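PDB 6EUD: ATP-dependent RNA helicase HrpB from Escherichia coli, which hydrolyses ATP to ADP and phosphate as a DExH-box NTPase of the RNA helicase family and binds single-stranded RNA. Local coordinates for residues A[635-640]-A[653-658]; A[642-645]-A[651-654]; A[714-719]-A[734-739]; A[718-723]-A[751-756]; A[773-778]-A[798-803]. All blocks are in the same frame, centred on the assembly; numbering follows the deposited sequence.

From the N terminus, the first closure is made by helix 631-646, whose chain turns back so that 653-658 lies against 635-640 (contact 1). Contact 2 lies within that span, pairing 642-645 with 651-654, and the two share Pro653 and Ala654. Contacts 3 and 4 both use strand 717-721, share Ile718 and Ala719, and cross in sequence: 714-719 meets 734-739, while 718-723 meets 751-756. Contact 5 follows, joining helix 771-776 to the C-terminal 798-803. Gln635 OE1, 2.9 Å from Tyr722 N, probably bonds helix 631-646 to the end of strand 717-721, as Gly739 N, 2.8 Å from Pro799 O, probably does between contacts 3 and 5.

Contact 1 of 5, residues A[635-640]-A[653-658]; sequences QLRLRL and PAVDDE
Arg637 and Leu640 face Val655 where helix 631-646 meets the end of the loop leading to helix 657-662, a helix-loop-helix arrangement in which Asp656 is the N-cap of the second helix. The apolar part centres on Val655. Its CG1 lies 3.8 Å from CD1 of Leu640, the two side chains crossing at about a right angle, and CB of Val655 is also 3.8 Å from CG of Arg637, whose aliphatic portion runs alongside. Leu640 also touches Leu702 of helix 696-705.

The polar part is thin. Bent at chi3 (61°), the arginine turns its guanidinium so that NH1 meets Val655 O edge-on at 3.4 Å; the N-H...O angle of 170° is straight, yet the bond is weak by its length. The firmer partner is Glu634, which forms a salt bridge with NH2. With an alanine in place of Arg637, Glu634 would probably be left without its charge mate and a gap would open beside Val655.

A water joins the backbones at the other end of the contact, donating to Pro653 O at 2.6 Å and, weakly, to Leu640 O at 2.9 Å.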
# COMPACT_ATOMS: atom_id res chain seq x y z
N GLN A 635 12.79 -30.80 21.43
CA GLN A 635 11.51 -31.05 22.11
C GLN A 635 11.01 -29.77 22.80
O GLN A 635 9.82 -29.47 22.76
CB GLN A 635 11.65 -32.19 23.13
CG GLN A 635 11.52 -33.58 22.50
CD GLN A 635 10.15 -33.80 21.90
OE1 GLN A 635 9.15 -33.92 22.62
NE2 GLN A 635 10.09 -33.82 20.57
N LEU A 636 11.93 -29.02 23.41
CA LEU A 636 11.57 -27.73 23.99
C LEU A 636 11.02 -26.81 22.90
O LEU A 636 9.94 -26.24 23.05
CB LEU A 636 12.78 -27.08 24.69
CG LEU A 636 12.55 -25.67 25.27
CD1 LEU A 636 11.46 -25.62 26.33
CD2 LEU A 636 13.82 -25.10 25.83
N ARG A 637 11.75 -26.70 21.80
CA ARG A 637 11.28 -25.86 20.69
C ARG A 637 9.88 -26.30 20.25
O ARG A 637 9.01 -25.47 20.10
CB ARG A 637 12.25 -25.89 19.51
CG ARG A 637 11.94 -24.79 18.49
CD ARG A 637 12.77 -24.92 17.22
NE ARG A 637 12.49 -26.18 16.55
CZ ARG A 637 11.57 -26.35 15.61
NH1 ARG A 637 10.84 -25.32 15.20
NH2 ARG A 637 11.38 -27.54 15.06
N LEU A 638 9.66 -27.61 20.10
CA LEU A 638 8.35 -28.13 19.73
C LEU A 638 7.30 -27.85 20.83
O LEU A 638 6.15 -27.51 20.53
CB LEU A 638 8.46 -29.63 19.44
CG LEU A 638 9.20 -29.99 18.15
CD1 LEU A 638 9.44 -31.49 18.00
CD2 LEU A 638 8.41 -29.46 16.98
N ARG A 639 7.69 -27.96 22.10
CA ARG A 639 6.76 -27.64 23.18
C ARG A 639 6.35 -26.18 23.16
O ARG A 639 5.19 -25.85 23.45
CB ARG A 639 7.37 -28.00 24.53
CG ARG A 639 7.39 -29.50 24.75
CD ARG A 639 8.40 -29.92 25.81
NE ARG A 639 8.01 -29.37 27.10
CZ ARG A 639 8.86 -29.12 28.08
NH1 ARG A 639 10.16 -29.35 27.89
NH2 ARG A 639 8.43 -28.60 29.22
N LEU A 640 7.28 -25.30 22.79
CA LEU A 640 6.97 -23.88 22.64
C LEU A 640 5.97 -23.64 21.49
O LEU A 640 5.05 -22.82 21.61
CB LEU A 640 8.24 -23.06 22.42
CG LEU A 640 9.05 -22.94 23.72
CD1 LEU A 640 10.44 -22.32 23.47
CD2 LEU A 640 8.24 -22.15 24.76
N PRO A 653 6.99 -17.17 22.98
CA PRO A 653 7.91 -16.71 21.93
C PRO A 653 7.79 -17.50 20.64
O PRO A 653 7.60 -18.71 20.66
CB PRO A 653 9.29 -16.91 22.57
CG PRO A 653 9.09 -17.96 23.56
CD PRO A 653 7.72 -17.70 24.14
N ALA A 654 7.89 -16.80 19.53
CA ALA A 654 8.00 -17.46 18.25
C ALA A 654 9.34 -18.20 18.20
O ALA A 654 10.37 -17.67 18.64
CB ALA A 654 7.90 -16.45 17.12
N VAL A 655 9.32 -19.42 17.70
CA VAL A 655 10.51 -20.25 17.65
C VAL A 655 10.59 -20.97 16.32
O VAL A 655 11.17 -22.05 16.23
CB VAL A 655 10.54 -21.27 18.80
CG1 VAL A 655 10.75 -20.55 20.12
CG2 VAL A 655 9.26 -22.10 18.81
N ASP A 656 10.01 -20.38 15.29
CA ASP A 656 10.23 -20.85 13.92
C ASP A 656 11.63 -20.45 13.48
O ASP A 656 12.20 -19.51 14.04
CB ASP A 656 9.18 -20.26 12.99
CG ASP A 656 9.16 -18.76 13.05
OD1 ASP A 656 8.71 -18.20 14.08
OD2 ASP A 656 9.59 -18.12 12.06
N ASP A 657 12.18 -21.13 12.48
CA ASP A 657 13.54 -20.89 12.03
C ASP A 657 13.83 -19.43 11.74
O ASP A 657 14.86 -18.90 12.16
CB ASP A 657 13.86 -21.74 10.80
CG ASP A 657 14.40 -23.10 11.16
OD1 ASP A 657 14.00 -23.64 12.22
OD2 ASP A 657 15.22 -23.64 10.40
N GLU A 658 12.92 -18.75 11.05
CA GLU A 658 13.21 -17.37 10.69
C GLU A 658 13.20 -16.41 11.89
O GLU A 658 14.05 -15.53 11.97
CB GLU A 658 12.26 -16.87 9.61
CG GLU A 658 12.85 -15.71 8.80
CD GLU A 658 11.91 -15.15 7.74
OE1 GLU A 658 10.88 -15.80 7.45
OE2 GLU A 658 12.21 -14.06 7.20
O HOH W 1 5.91 -20.54 20.08

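Contact 2 of 5, residues A[642-645]-A[651-654]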
# COMPACT_ATOMS: atom_id res chain seq x y z
N CYS A 642 3.77 -25.86 20.44
CA CYS A 642 2.47 -26.42 20.86
C CYS A 642 1.77 -25.55 21.89
O CYS A 642 0.57 -25.36 21.80
CB CYS A 642 2.65 -27.84 21.40
SG CYS A 642 3.09 -28.97 20.06
N ALA A 643 2.52 -25.02 22.85
CA ALA A 643 1.98 -24.06 23.83
C ALA A 643 1.28 -22.89 23.15
O ALA A 643 0.22 -22.45 23.62
CB ALA A 643 3.08 -23.53 24.75
N ALA A 644 1.85 -22.39 22.06
CA ALA A 644 1.26 -21.24 21.38
C ALA A 644 -0.07 -21.63 20.72
O ALA A 644 -0.94 -20.78 20.55
CB ALA A 644 2.22 -20.65 20.36
N LYS A 645 -0.22 -22.90 20.36
CA LYS A 645 -1.49 -23.40 19.82
C LYS A 645 -2.50 -23.69 20.93
O LYS A 645 -3.65 -23.30 20.84
CB LYS A 645 -1.29 -24.67 19.01
CG LYS A 645 -0.50 -24.49 17.75
CD LYS A 645 -0.51 -25.76 16.92
CE LYS A 645 -0.03 -26.97 17.69
NZ LYS A 645 -0.05 -28.17 16.82
N ASP A 651 1.79 -15.28 26.28
CA ASP A 651 2.69 -14.75 25.26
C ASP A 651 3.90 -15.64 25.05
O ASP A 651 4.99 -15.36 25.54
CB ASP A 651 3.14 -13.34 25.64
CG ASP A 651 2.01 -12.33 25.55
OD1 ASP A 651 1.26 -12.37 24.54
OD2 ASP A 651 1.86 -11.52 26.48
N TRP A 652 3.71 -16.72 24.29
CA TRP A 652 4.81 -17.62 24.00
C TRP A 652 5.66 -17.02 22.88
O TRP A 652 5.13 -16.42 21.95
CB TRP A 652 4.29 -19.03 23.62
CG TRP A 652 3.31 -19.56 24.61
CD1 TRP A 652 1.95 -19.50 24.52
CD2 TRP A 652 3.60 -20.21 25.87
NE1 TRP A 652 1.38 -20.06 25.64
CE2 TRP A 652 2.36 -20.51 26.47
CE3 TRP A 652 4.78 -20.56 26.53
CZ2 TRP A 652 2.27 -21.15 27.71
CZ3 TRP A 652 4.69 -21.19 27.75
CH2 TRP A 652 3.44 -21.48 28.33
N PRO A 653 6.99 -17.17 22.98
CA PRO A 653 7.91 -16.71 21.93
C PRO A 653 7.79 -17.50 20.64
O PRO A 653 7.60 -18.71 20.66
CB PRO A 653 9.29 -16.91 22.57
CG PRO A 653 9.09 -17.96 23.56
CD PRO A 653 7.72 -17.70 24.14
N ALA A 654 7.89 -16.80 19.53
CA ALA A 654 8.00 -17.46 18.25
C ALA A 654 9.34 -18.20 18.20
O ALA A 654 10.37 -17.67 18.64
CB ALA A 654 7.90 -16.45 17.12
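Trp652 NE1 has two carbonyls near it, of which Leu647 O, just beyond the helical segment, takes its hydrogen bond. The other, Ala643 O, 3.3 Å from Trp652 NE1, stands at too poor an angle to count as an acceptor. The tie to Leu647 probably helps to set the orientation of the indole. Here the loop after helix 631-646 folds back on the last turns of that helix before helix 657-662 begins.

Across the segments the contact is carried by one face of the indole. Ala643 CB sits 3.5 Å above the ring plane, over its centre, and equally far from CD2 and CE2, the two atoms of the fused bond. Measured to the centroid of the six-membered ring, Ala643 CB is 3.6 Å away and 15° off the normal, which meets the geometry of a CH-pi contact. The ring stands roughly crosswise to its CA-CB bond (chi2 96°) and so offers this face to the methyl group. At the other end of the indole, Trp652 CD1 reaches Ala644 CA at 3.7 Å, and the two CB atoms of Ala644 and Trp652 are 4.2 Å apart. Met698 and Leu702 of helix 696-705 also touch the indole.

With no hydrogen bond between 642-645 and 651-654, the attraction is probably dispersion and CH-pi packing, at a closeness that the small methyl group probably makes possible.

Contact 3 of 5, residues A[714-719]-A[734-739]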
# COMPACT_ATOMS: atom_id res chain seq x y z
N THR A 714 1.58 -46.08 38.11
CA THR A 714 2.59 -46.84 38.84
C THR A 714 3.63 -45.94 39.48
O THR A 714 4.38 -46.39 40.34
CB THR A 714 3.31 -47.85 37.92
OG1 THR A 714 3.92 -47.16 36.82
CG2 THR A 714 2.34 -48.88 37.40
N GLY A 715 3.68 -44.68 39.07
CA GLY A 715 4.72 -43.78 39.56
C GLY A 715 5.85 -43.61 38.56
O GLY A 715 6.71 -42.73 38.73
N SER A 716 5.86 -44.43 37.52
CA SER A 716 6.84 -44.28 36.44
C SER A 716 6.71 -42.92 35.76
O SER A 716 5.61 -42.37 35.63
CB SER A 716 6.69 -45.40 35.40
OG SER A 716 7.10 -46.66 35.91
N ARG A 717 7.84 -42.37 35.34
CA ARG A 717 7.84 -41.11 34.60
C ARG A 717 8.08 -41.39 33.12
O ARG A 717 9.21 -41.69 32.74
CB ARG A 717 8.90 -40.16 35.16
CG ARG A 717 8.88 -40.05 36.68
CD ARG A 717 9.27 -38.67 37.13
NE ARG A 717 8.31 -37.69 36.66
CZ ARG A 717 8.58 -36.40 36.45
NH1 ARG A 717 9.81 -35.93 36.64
NH2 ARG A 717 7.63 -35.60 36.02
N ILE A 718 7.02 -41.31 32.31
CA ILE A 718 7.11 -41.63 30.88
C ILE A 718 7.21 -40.34 30.04
O ILE A 718 6.46 -39.38 30.25
CB ILE A 718 5.90 -42.46 30.41
CG1 ILE A 718 5.61 -43.63 31.36
CG2 ILE A 718 6.13 -42.96 28.99
CD1 ILE A 718 6.79 -44.56 31.60
N ALA A 719 8.15 -40.34 29.09
CA ALA A 719 8.40 -39.18 28.24
C ALA A 719 7.22 -38.91 27.31
O ALA A 719 6.71 -39.83 26.68
CB ALA A 719 9.66 -39.38 27.42
N MET A 734 0.78 -50.94 28.74
CA MET A 734 -0.62 -50.94 29.14
C MET A 734 -0.79 -51.24 30.62
O MET A 734 -1.58 -50.60 31.30
CB MET A 734 -1.39 -51.95 28.31
CG MET A 734 -2.88 -52.01 28.61
SD MET A 734 -3.75 -53.19 27.55
CE MET A 734 -3.05 -54.75 28.07
N GLN A 735 -0.02 -52.21 31.11
CA GLN A 735 -0.12 -52.64 32.51
C GLN A 735 0.06 -51.46 33.49
O GLN A 735 -0.51 -51.46 34.59
CB GLN A 735 0.92 -53.75 32.79
CG GLN A 735 2.36 -53.27 32.74
CD GLN A 735 3.31 -54.23 32.05
OE1 GLN A 735 2.89 -55.11 31.30
NE2 GLN A 735 4.60 -54.05 32.29
N GLU A 736 0.82 -50.44 33.08
CA GLU A 736 1.11 -49.31 33.95
C GLU A 736 -0.05 -48.32 34.03
O GLU A 736 -0.10 -47.48 34.91
CB GLU A 736 2.37 -48.59 33.47
CG GLU A 736 3.66 -49.40 33.63
CD GLU A 736 4.88 -48.52 33.91
OE1 GLU A 736 5.52 -48.00 32.95
OE2 GLU A 736 5.20 -48.35 35.10
N MET A 737 -1.00 -48.42 33.10
CA MET A 737 -2.13 -47.50 33.08
C MET A 737 -3.33 -48.02 33.89
O MET A 737 -4.40 -47.41 33.90
CB MET A 737 -2.56 -47.22 31.65
CG MET A 737 -1.51 -46.51 30.83
SD MET A 737 -1.01 -44.98 31.60
CE MET A 737 -2.61 -44.12 31.73
N PHE A 738 -3.16 -49.16 34.56
CA PHE A 738 -4.24 -49.70 35.37
C PHE A 738 -4.60 -48.77 36.53
O PHE A 738 -3.72 -48.29 37.26
CB PHE A 738 -3.87 -51.07 35.92
CG PHE A 738 -3.80 -52.14 34.88
CD1 PHE A 738 -4.41 -51.96 33.66
CD2 PHE A 738 -3.12 -53.31 35.13
CE1 PHE A 738 -4.35 -52.94 32.69
CE2 PHE A 738 -3.06 -54.30 34.17
CZ PHE A 738 -3.67 -54.11 32.95
N GLY A 739 -5.89 -48.55 36.73
CA GLY A 739 -6.35 -47.70 37.81
C GLY A 739 -6.76 -46.32 37.33
O GLY A 739 -7.41 -45.56 38.05
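Thr714 and Ser716 converge on a single carboxylate oxygen, Glu736 OE2, and this is the tight part of the contact. Ser716 OG donates to OE2 of Glu736 at 2.7 Å and arrives on the syn lone pair, the side facing the other carboxylate oxygen. Arg807, near the C terminus, adds a weak bond to Ser716 OG. Thr714 OG1 donates to the same Glu736 OE2 at a modelled 2.5 Å, a length so short that its exact value is doubtful. The hydroxyl of Thr714 reaches its partner because it stands between its own N and carbonyl carbon (chi1 57°); this turns CG2 toward the glutamate backbone, 3.7 Å from Glu736 CA. Thr714 OG1 also accepts a weak bond from Ser716 N at 3.4 Å, in the pattern of an ST turn through Gly715.

In the fold, strands 717-721 and 729-733 pair as an antiparallel hairpin, and the contact lies at its open end: 714-716 leads into the first strand, and the 3-10 segment 734-736 leaves the second. The glutamate chain departs from full extension at chi2 (-148°), which places OE2 beside the two hydroxyls. Were an alanine to replace Glu736, the buried hydroxyls of Thr714 and Ser716 would probably lose the acceptor they share.

The other oxygen is held more loosely. Ile718, partly exposed, only brings CD1 to 3.9 Å from Glu736 OE1, and the ion pair of OE1 with Arg733 is long and weak.

Contact 4 of 5, residues A[718-723]-A[751-756]; sequences IAIRYH and VPLVLE
Strands 717-721 and 751-758 flank strand 729-733 in the C-terminal mixed sheet, antiparallel and parallel to it respectively, so this contact reaches across the strand that separates them. The backbones are correspondingly far apart, with 8.2 Å between Ile720 CA and Leu753 CA, and side chains span the distance.

The apolar bridge is a meeting of methyl groups: Ile720 CD1 comes to 3.7 Å from Leu753 CD1, and the two side chains cross at about a right angle. Ile720 is extended toward its end (chi2 -178°), which carries CD1 out to the leucine.

The second bridge is a salt bridge between Arg721 and Glu756, whose detailed geometry is less sure, because the model sets Arg721 NH2 and Glu756 OE1 too close together. As modelled, Arg721 NH2 donates to Glu756 OE2 at 2.9 Å with an N-H...O angle of 168°, that oxygen lying in plane at the guanidinium edge. The two flat groups are turned 42° apart, so they do not form a coplanar pair.

Ala729 and Ala731 of the middle strand lie against Arg721 and Glu756, while Leu730 touches Ile720. Ile746 of strand 745-746 contacts both Ile720 and Leu753. Beyond them, Tyr722 packs on Arg639 and Trp646 of helix 631-646, joining the end of strand 717-721 to that helix.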
# COMPACT_ATOMS: atom_id res chain seq x y z
N ILE A 718 7.02 -41.31 32.31
CA ILE A 718 7.11 -41.63 30.88
C ILE A 718 7.21 -40.34 30.04
O ILE A 718 6.46 -39.38 30.25
CB ILE A 718 5.90 -42.46 30.41
CG1 ILE A 718 5.61 -43.63 31.36
CG2 ILE A 718 6.13 -42.96 28.99
CD1 ILE A 718 6.79 -44.56 31.60
N ALA A 719 8.15 -40.34 29.09
CA ALA A 719 8.40 -39.18 28.24
C ALA A 719 7.22 -38.91 27.31
O ALA A 719 6.71 -39.83 26.68
CB ALA A 719 9.66 -39.38 27.42
N ILE A 720 6.80 -37.66 27.25
CA ILE A 720 5.82 -37.25 26.26
C ILE A 720 6.55 -36.83 24.98
O ILE A 720 7.55 -36.13 25.04
CB ILE A 720 4.96 -36.11 26.79
CG1 ILE A 720 4.15 -36.58 28.01
CG2 ILE A 720 4.08 -35.55 25.70
CD1 ILE A 720 3.21 -35.51 28.58
N ARG A 721 6.06 -37.28 23.83
CA ARG A 721 6.70 -36.99 22.56
C ARG A 721 5.91 -35.89 21.85
O ARG A 721 4.81 -36.11 21.34
CB ARG A 721 6.77 -38.27 21.69
CG ARG A 721 7.70 -38.19 20.46
CD ARG A 721 7.14 -39.03 19.28
NE ARG A 721 6.72 -40.35 19.74
CZ ARG A 721 5.71 -41.04 19.24
NH1 ARG A 721 4.97 -40.57 18.24
NH2 ARG A 721 5.42 -42.22 19.76
N TYR A 722 6.46 -34.69 21.84
CA TYR A 722 5.76 -33.60 21.18
C TYR A 722 6.12 -33.55 19.71
O TYR A 722 7.14 -34.09 19.28
CB TYR A 722 6.08 -32.26 21.85
CG TYR A 722 5.55 -32.17 23.27
CD1 TYR A 722 4.29 -31.65 23.53
CD2 TYR A 722 6.31 -32.62 24.34
CE1 TYR A 722 3.81 -31.58 24.82
CE2 TYR A 722 5.85 -32.54 25.62
CZ TYR A 722 4.61 -32.02 25.86
OH TYR A 722 4.15 -31.95 27.14
N HIS A 723 5.26 -32.89 18.96
CA HIS A 723 5.39 -32.81 17.53
C HIS A 723 4.76 -31.49 17.07
O HIS A 723 3.82 -30.99 17.72
CB HIS A 723 4.72 -34.01 16.87
CG HIS A 723 5.00 -34.13 15.41
ND1 HIS A 723 4.31 -33.41 14.46
CD2 HIS A 723 5.91 -34.87 14.73
CE1 HIS A 723 4.77 -33.72 13.26
NE2 HIS A 723 5.74 -34.60 13.39
N VAL A 751 -5.84 -31.02 25.99
CA VAL A 751 -5.29 -31.91 24.99
C VAL A 751 -5.02 -33.29 25.54
O VAL A 751 -4.10 -33.48 26.33
CB VAL A 751 -3.98 -31.34 24.40
CG1 VAL A 751 -3.39 -32.30 23.36
CG2 VAL A 751 -4.21 -29.95 23.80
N PRO A 752 -5.81 -34.27 25.10
CA PRO A 752 -5.54 -35.64 25.58
C PRO A 752 -4.27 -36.19 24.95
O PRO A 752 -3.98 -35.91 23.78
CB PRO A 752 -6.79 -36.42 25.16
CG PRO A 752 -7.31 -35.65 23.94
CD PRO A 752 -6.90 -34.21 24.11
N LEU A 753 -3.49 -36.94 25.72
CA LEU A 753 -2.32 -37.62 25.19
C LEU A 753 -2.71 -38.81 24.33
O LEU A 753 -3.60 -39.58 24.68
CB LEU A 753 -1.40 -38.08 26.33
CG LEU A 753 -0.77 -36.92 27.10
CD1 LEU A 753 0.02 -37.45 28.24
CD2 LEU A 753 0.13 -36.10 26.18
N VAL A 754 -2.07 -38.96 23.19
CA VAL A 754 -2.29 -40.17 22.42
C VAL A 754 -1.45 -41.25 23.10
O VAL A 754 -0.23 -41.12 23.17
CB VAL A 754 -1.91 -40.03 20.93
CG1 VAL A 754 -1.97 -41.38 20.24
CG2 VAL A 754 -2.83 -39.03 20.22
N LEU A 755 -2.12 -42.27 23.62
CA LEU A 755 -1.46 -43.36 24.34
C LEU A 755 -1.05 -44.45 23.38
O LEU A 755 -1.88 -45.04 22.69
CB LEU A 755 -2.36 -43.95 25.42
CG LEU A 755 -2.93 -43.03 26.50
CD1 LEU A 755 -3.71 -43.85 27.53
CD2 LEU A 755 -1.79 -42.27 27.14
N GLU A 756 0.24 -44.73 23.34
CA GLU A 756 0.69 -45.88 22.59
C GLU A 756 0.89 -47.02 23.58
O GLU A 756 1.93 -47.17 24.20
CB GLU A 756 1.95 -45.53 21.82
CG GLU A 756 1.65 -44.44 20.75
CD GLU A 756 2.91 -43.78 20.17
OE1 GLU A 756 3.86 -43.50 20.93
OE2 GLU A 756 2.96 -43.56 18.94

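Contact 5 of 5, residues A[773-778]-A[798-803]; sequences DFWKGA and DPANTA
Trp775, near the C-terminal end of helix 771-776, lies against a beta turn in which Pro799 and Ala800 occupy the two central positions. The turn is defined by the backbone bond from Asn801 N to Asp798 O, 3.1 Å long, and it belongs to the loop after helix 779-789.

The aromatic packing uses one face of the indole. Pro799 CB lies 3.7 Å from the centroid of the six-membered ring of Trp775 and 15° off its normal, a CH-pi contact over the face. Pro799 CG is displaced toward the rim and is tighter still, 3.2 Å from Trp775 CE3. The turn then continues along the indole: Ala800 CB overhangs the CD1 corner, 3.4 Å from Trp775 CD1. The proline lies over the six-membered ring, while Ala800 sits at the rim of the five-membered ring, by CD1 and NE1.

Partners outside the two segments probably help to hold the ring. Trp775 NE1 is hydrogen-bonded to Glu740 O, and Tyr779 meets the indole edge-to-face, while Pro799 also touches Phe738 and Tyr779. No hydrogen bond joins the indole to the turn; NE1 is satisfied by Glu740 O.

The polar interactions lie within 798-803 and hold the turn in shape. Asn801 ND2 is modelled only 2.4 Å from Asp798 OD2, too short to be taken literally. Thr802 OG1 donates to Asp798 O at 3.1 Å from above the carbonyl plane, 62° out of it, and on the opposite face from Asn801 N.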
# COMPACT_ATOMS: atom_id res chain seq x y z
N ASP A 773 -12.78 -45.51 26.45
CA ASP A 773 -13.34 -46.36 25.40
C ASP A 773 -12.55 -47.65 25.23
O ASP A 773 -13.10 -48.68 24.85
CB ASP A 773 -13.39 -45.63 24.06
CG ASP A 773 -14.47 -44.59 24.01
OD1 ASP A 773 -15.33 -44.60 24.91
OD2 ASP A 773 -14.45 -43.77 23.06
N PHE A 774 -11.25 -47.58 25.48
CA PHE A 774 -10.41 -48.75 25.25
C PHE A 774 -10.69 -49.85 26.28
O PHE A 774 -10.88 -51.01 25.92
CB PHE A 774 -8.94 -48.37 25.28
CG PHE A 774 -8.04 -49.55 25.25
CD1 PHE A 774 -7.87 -50.28 24.09
CD2 PHE A 774 -7.38 -49.96 26.41
CE1 PHE A 774 -7.04 -51.41 24.07
CE2 PHE A 774 -6.56 -51.08 26.40
CZ PHE A 774 -6.39 -51.80 25.22
N TRP A 775 -10.71 -49.47 27.56
CA TRP A 775 -11.06 -50.40 28.62
C TRP A 775 -12.39 -51.12 28.33
O TRP A 775 -12.49 -52.33 28.50
CB TRP A 775 -11.16 -49.68 29.97
CG TRP A 775 -9.87 -49.10 30.57
CD1 TRP A 775 -9.77 -47.96 31.30
CD2 TRP A 775 -8.53 -49.64 30.49
NE1 TRP A 775 -8.48 -47.75 31.69
CE2 TRP A 775 -7.69 -48.76 31.21
CE3 TRP A 775 -7.97 -50.77 29.88
CZ2 TRP A 775 -6.32 -48.99 31.35
CZ3 TRP A 775 -6.60 -50.99 30.03
CH2 TRP A 775 -5.79 -50.10 30.75
N LYS A 776 -13.40 -50.37 27.90
CA LYS A 776 -14.71 -50.94 27.59
C LYS A 776 -14.74 -51.64 26.23
O LYS A 776 -15.57 -52.50 25.98
CB LYS A 776 -15.79 -49.85 27.63
CG LYS A 776 -16.00 -49.22 28.99
CD LYS A 776 -16.82 -47.95 28.89
CE LYS A 776 -17.09 -47.35 30.27
NZ LYS A 776 -18.04 -48.17 31.09
N GLY A 777 -13.83 -51.26 25.33
CA GLY A 777 -13.88 -51.76 23.97
C GLY A 777 -12.85 -52.82 23.64
O GLY A 777 -13.01 -53.98 24.03
N ALA A 778 -11.80 -52.43 22.93
CA ALA A 778 -10.82 -53.36 22.39
C ALA A 778 -10.00 -54.07 23.47
O ALA A 778 -9.27 -55.02 23.17
CB ALA A 778 -9.89 -52.65 21.43
N ASP A 798 -11.34 -55.68 35.03
CA ASP A 798 -11.69 -54.26 35.22
C ASP A 798 -10.45 -53.38 35.45
O ASP A 798 -10.24 -52.86 36.56
CB ASP A 798 -12.67 -54.12 36.39
CG ASP A 798 -13.49 -52.85 36.31
OD1 ASP A 798 -14.70 -52.95 36.00
OD2 ASP A 798 -12.94 -51.76 36.55
N PRO A 799 -9.62 -53.19 34.41
CA PRO A 799 -8.35 -52.47 34.51
C PRO A 799 -8.51 -51.01 34.94
O PRO A 799 -7.64 -50.48 35.63
CB PRO A 799 -7.78 -52.56 33.09
CG PRO A 799 -8.97 -52.79 32.22
CD PRO A 799 -9.91 -53.61 33.02
N ALA A 800 -9.61 -50.38 34.56
CA ALA A 800 -9.89 -49.00 34.97
C ALA A 800 -9.93 -48.81 36.49
O ALA A 800 -9.65 -47.71 36.98
CB ALA A 800 -11.21 -48.55 34.36
N ASN A 801 -10.28 -49.88 37.22
CA ASN A 801 -10.42 -49.80 38.68
C ASN A 801 -9.45 -50.68 39.47
O ASN A 801 -9.46 -50.67 40.70
CB ASN A 801 -11.85 -50.16 39.09
CG ASN A 801 -12.87 -49.21 38.52
OD1 ASN A 801 -13.07 -48.11 39.04
ND2 ASN A 801 -13.53 -49.63 37.44
N THR A 802 -8.62 -51.45 38.78
CA THR A 802 -7.60 -52.25 39.43
C THR A 802 -6.50 -51.39 40.06
O THR A 802 -5.91 -50.54 39.39
CB THR A 802 -6.97 -53.24 38.45
OG1 THR A 802 -7.92 -54.25 38.12
CG2 THR A 802 -5.73 -53.89 39.06
N ALA A 803 -6.24 -51.61 41.35
CA ALA A 803 -5.22 -50.87 42.07
C ALA A 803 -3.87 -50.98 41.39
O ALA A 803 -3.38 -52.09 41.15
CB ALA A 803 -5.12 -51.35 43.50